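Local coordinates for carbohydrate kinase, FGGY (Novosphingobium aromaticivorans, PDB 3H6E), which probably phosphorylates a sugar or related carbohydrate substrate, as kinases of the FGGY family do, at residues 26-31 / 438-443. Sequence-based numbering, arbitrary orientation.
Sequences DGRMLD and RPQGEL
Arg28 and Gln440 make the one close touch here, two polar side chains that meet between backbones whose nearest CA atoms, those of Arg28 and Gln440, are 8.6 Å apart. Arg28 NH1 lies 3.0 Å from Gln440 OE1, but the oxygen approaches the guanidinium obliquely and the angle is too poor for a hydrogen bond. Guanidinium and amide planes are turned 65° from each other, and NH1 is also 3.2 Å from the amide carbon CD of Gln440.

The rest is van der Waals contact. Gln440 CG sits at the guanidinium edge, in its plane, 3.6 Å from Arg28 NH1. Arg28 gets there with CG anti to the backbone N (chi1 -177°) and a bend at chi2 (75°), while Gln440 also bends at chi2; the two chains cross nearly at right angles. With an alanine at Gln440, CG and the amide are gone, and Arg28 NH1 would probably lose its contact in segment 438-443.

Side-chain oxygens hold the backbone nearby: Asp24 OD1 accepts from Asp26 N and Arg28 N, and Asn423 OD1 from Gln440 N. Segment 26-31 runs from the turn after strand 17-23 into antiparallel strand 29-36; at the start of that strand Leu30 and Asp31 both face Leu22, a classic beta bulge. This small surface contact brings a beta-hairpin at the edge of the N-terminal sheet against the loop leading into edge strand 443-445 of the other sheet, within the two-domain, actin-like ATPase fold of FGGY kinases.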
ATOM      1  N   ASP A  26     -17.878  -6.182 -17.678  1.00 50.99           N
ATOM      2  CA  ASP A  26     -18.506  -4.981 -17.137  1.00 51.11           C
ATOM      3  C   ASP A  26     -17.941  -4.626 -15.765  1.00 48.52           C
ATOM      4  O   ASP A  26     -18.398  -3.685 -15.114  1.00 46.35           O
ATOM      5  CB  ASP A  26     -20.026  -5.143 -17.069  1.00 52.92           C
ATOM      6  CG  ASP A  26     -20.697  -4.894 -18.412  1.00 57.86           C
ATOM      7  OD1 ASP A  26     -20.042  -4.308 -19.304  1.00 55.54           O
ATOM      8  OD2 ASP A  26     -21.878  -5.276 -18.572  1.00 57.89           O
ATOM      9  N   GLY A  27     -16.942  -5.388 -15.332  1.00 48.65           N
ATOM     10  CA  GLY A  27     -16.261  -5.113 -14.082  1.00 47.78           C
ATOM     11  C   GLY A  27     -17.071  -5.471 -12.852  1.00 48.38           C
ATOM     12  O   GLY A  27     -17.077  -4.733 -11.866  1.00 49.43           O
ATOM     13  N   ARG A  28     -17.761  -6.603 -12.911  1.00 49.09           N
ATOM     14  CA  ARG A  28     -18.472  -7.124 -11.750  1.00 50.78           C
ATOM     15  C   ARG A  28     -17.919  -8.496 -11.406  1.00 48.69           C
ATOM     16  O   ARG A  28     -17.666  -9.312 -12.291  1.00 48.65           O
ATOM     17  CB  ARG A  28     -19.976  -7.205 -12.013  1.00 52.82           C
ATOM     18  CG  ARG A  28     -20.800  -7.671 -10.812  1.00 55.73           C
ATOM     19  CD  ARG A  28     -20.946  -6.577  -9.748  1.00 54.33           C
ATOM     20  NE  ARG A  28     -21.997  -6.903  -8.782  1.00 58.32           N
ATOM     21  CZ  ARG A  28     -22.333  -6.141  -7.743  1.00 56.41           C
ATOM     22  NH1 ARG A  28     -21.702  -4.994  -7.525  1.00 54.71           N
ATOM     23  NH2 ARG A  28     -23.302  -6.528  -6.920  1.00 51.57           N
HETATM   24  N   MSE A  29     -17.739  -8.745 -10.115  1.00 47.28           N
HETATM   25  CA  MSE A  29     -17.091  -9.962  -9.649  1.00 49.45           C
HETATM   26  C   MSE A  29     -18.036 -11.154  -9.681  1.00 52.34           C
HETATM   27  O   MSE A  29     -19.099 -11.130  -9.062  1.00 52.69           O
HETATM   28  CB  MSE A  29     -16.573  -9.760  -8.230  1.00 50.16           C
HETATM   29  CG  MSE A  29     -15.587 -10.807  -7.770  1.00 48.12           C
HETATM   30 SE   MSE A  29     -15.028 -10.440  -5.945  1.00 66.74          SE
HETATM   31  CE  MSE A  29     -13.176 -10.991  -6.084  1.00 47.05           C
ATOM     32  N   LEU A  30     -17.635 -12.201 -10.394  1.00 52.02           N
ATOM     33  CA  LEU A  30     -18.461 -13.393 -10.542  1.00 51.68           C
ATOM     34  C   LEU A  30     -18.147 -14.431  -9.471  1.00 51.87           C
ATOM     35  O   LEU A  30     -19.010 -15.222  -9.090  1.00 51.70           O
ATOM     36  CB  LEU A  30     -18.259 -14.005 -11.926  1.00 49.45           C
ATOM     37  CG  LEU A  30     -18.355 -13.023 -13.095  1.00 52.74           C
ATOM     38  CD1 LEU A  30     -18.060 -13.720 -14.420  1.00 52.34           C
ATOM     39  CD2 LEU A  30     -19.717 -12.349 -13.121  1.00 49.42           C
ATOM     40  N   ASP A  31     -16.908 -14.426  -8.993  1.00 49.36           N
ATOM     41  CA  ASP A  31     -16.473 -15.405  -8.006  1.00 48.28           C
ATOM     42  C   ASP A  31     -15.159 -14.981  -7.359  1.00 48.83           C
ATOM     43  O   ASP A  31     -14.390 -14.206  -7.931  1.00 46.72           O
ATOM     44  CB  ASP A  31     -16.312 -16.783  -8.656  1.00 49.36           C
ATOM     45  CG  ASP A  31     -16.230 -17.903  -7.638  1.00 49.92           C
ATOM     46  OD1 ASP A  31     -17.073 -17.924  -6.718  1.00 54.52           O
ATOM     47  OD2 ASP A  31     -15.333 -18.764  -7.760  1.00 47.25           O
ATOM     48  N   ARG A 438     -15.296   1.565 -14.124  1.00 38.54           N
ATOM     49  CA  ARG A 438     -15.336   2.273 -12.848  1.00 36.95           C
ATOM     50  C   ARG A 438     -15.681   1.358 -11.675  1.00 35.64           C
ATOM     51  O   ARG A 438     -16.250   0.285 -11.865  1.00 36.68           O
ATOM     52  CB  ARG A 438     -16.329   3.437 -12.917  1.00 35.70           C
ATOM     53  CG  ARG A 438     -16.071   4.392 -14.066  1.00 34.00           C
ATOM     54  CD  ARG A 438     -16.755   5.726 -13.841  1.00 34.69           C
ATOM     55  NE  ARG A 438     -16.560   6.626 -14.974  1.00 38.15           N
ATOM     56  CZ  ARG A 438     -15.682   7.625 -15.001  1.00 35.96           C
ATOM     57  NH1 ARG A 438     -14.909   7.870 -13.950  1.00 36.00           N
ATOM     58  NH2 ARG A 438     -15.586   8.385 -16.084  1.00 32.43           N
ATOM     59  N   PRO A 439     -15.332   1.788 -10.452  1.00 35.77           N
ATOM     60  CA  PRO A 439     -15.608   1.016  -9.233  1.00 36.43           C
ATOM     61  C   PRO A 439     -17.101   0.942  -8.934  1.00 37.72           C
ATOM     62  O   PRO A 439     -17.914   1.457  -9.704  1.00 37.36           O
ATOM     63  CB  PRO A 439     -14.906   1.830  -8.133  1.00 34.90           C
ATOM     64  CG  PRO A 439     -13.965   2.744  -8.848  1.00 33.92           C
ATOM     65  CD  PRO A 439     -14.612   3.037 -10.159  1.00 34.30           C
ATOM     66  N   GLN A 440     -17.455   0.303  -7.826  1.00 37.63           N
ATOM     67  CA  GLN A 440     -18.844   0.263  -7.385  1.00 38.27           C
ATOM     68  C   GLN A 440     -19.163   1.513  -6.581  1.00 37.23           C
ATOM     69  O   GLN A 440     -18.289   2.082  -5.924  1.00 36.80           O
ATOM     70  CB  GLN A 440     -19.121  -0.988  -6.549  1.00 39.09           C
ATOM     71  CG  GLN A 440     -19.326  -2.243  -7.373  1.00 41.14           C
ATOM     72  CD  GLN A 440     -20.554  -2.152  -8.254  1.00 45.58           C
ATOM     73  OE1 GLN A 440     -21.671  -1.973  -7.765  1.00 45.30           O
ATOM     74  NE2 GLN A 440     -20.355  -2.281  -9.562  1.00 48.10           N
ATOM     75  N   GLY A 441     -20.416   1.941  -6.643  1.00 35.25           N
ATOM     76  CA  GLY A 441     -20.852   3.125  -5.931  1.00 32.94           C
ATOM     77  C   GLY A 441     -20.308   4.400  -6.543  1.00 34.33           C
ATOM     78  O   GLY A 441     -19.798   4.409  -7.665  1.00 32.78           O
ATOM     79  N   GLU A 442     -20.434   5.489  -5.798  1.00 35.53           N
ATOM     80  CA  GLU A 442     -19.919   6.779  -6.219  1.00 32.82           C
ATOM     81  C   GLU A 442     -19.258   7.436  -5.024  1.00 31.22           C
ATOM     82  O   GLU A 442     -19.406   6.970  -3.896  1.00 30.59           O
ATOM     83  CB  GLU A 442     -21.052   7.667  -6.730  1.00 32.31           C
ATOM     84  CG  GLU A 442     -21.712   7.168  -8.001  1.00 34.77           C
ATOM     85  CD  GLU A 442     -22.951   7.965  -8.362  1.00 36.46           C
ATOM     86  OE1 GLU A 442     -23.561   8.563  -7.450  1.00 37.54           O
ATOM     87  OE2 GLU A 442     -23.316   7.989  -9.558  1.00 37.14           O
ATOM     88  N   LEU A 443     -18.524   8.514  -5.267  1.00 31.14           N
ATOM     89  CA  LEU A 443     -17.948   9.274  -4.169  1.00 29.96           C
ATOM     90  C   LEU A 443     -18.961  10.275  -3.632  1.00 29.17           C
ATOM     91  O   LEU A 443     -19.619  10.982  -4.397  1.00 28.71           O
ATOM     92  CB  LEU A 443     -16.670   9.989  -4.608  1.00 30.98           C
ATOM     93  CG  LEU A 443     -15.527   9.072  -5.041  1.00 29.76           C
ATOM     94  CD1 LEU A 443     -14.275   9.884  -5.334  1.00 28.05           C
ATOM     95  CD2 LEU A 443     -15.259   8.014  -3.974  1.00 29.15           C
TER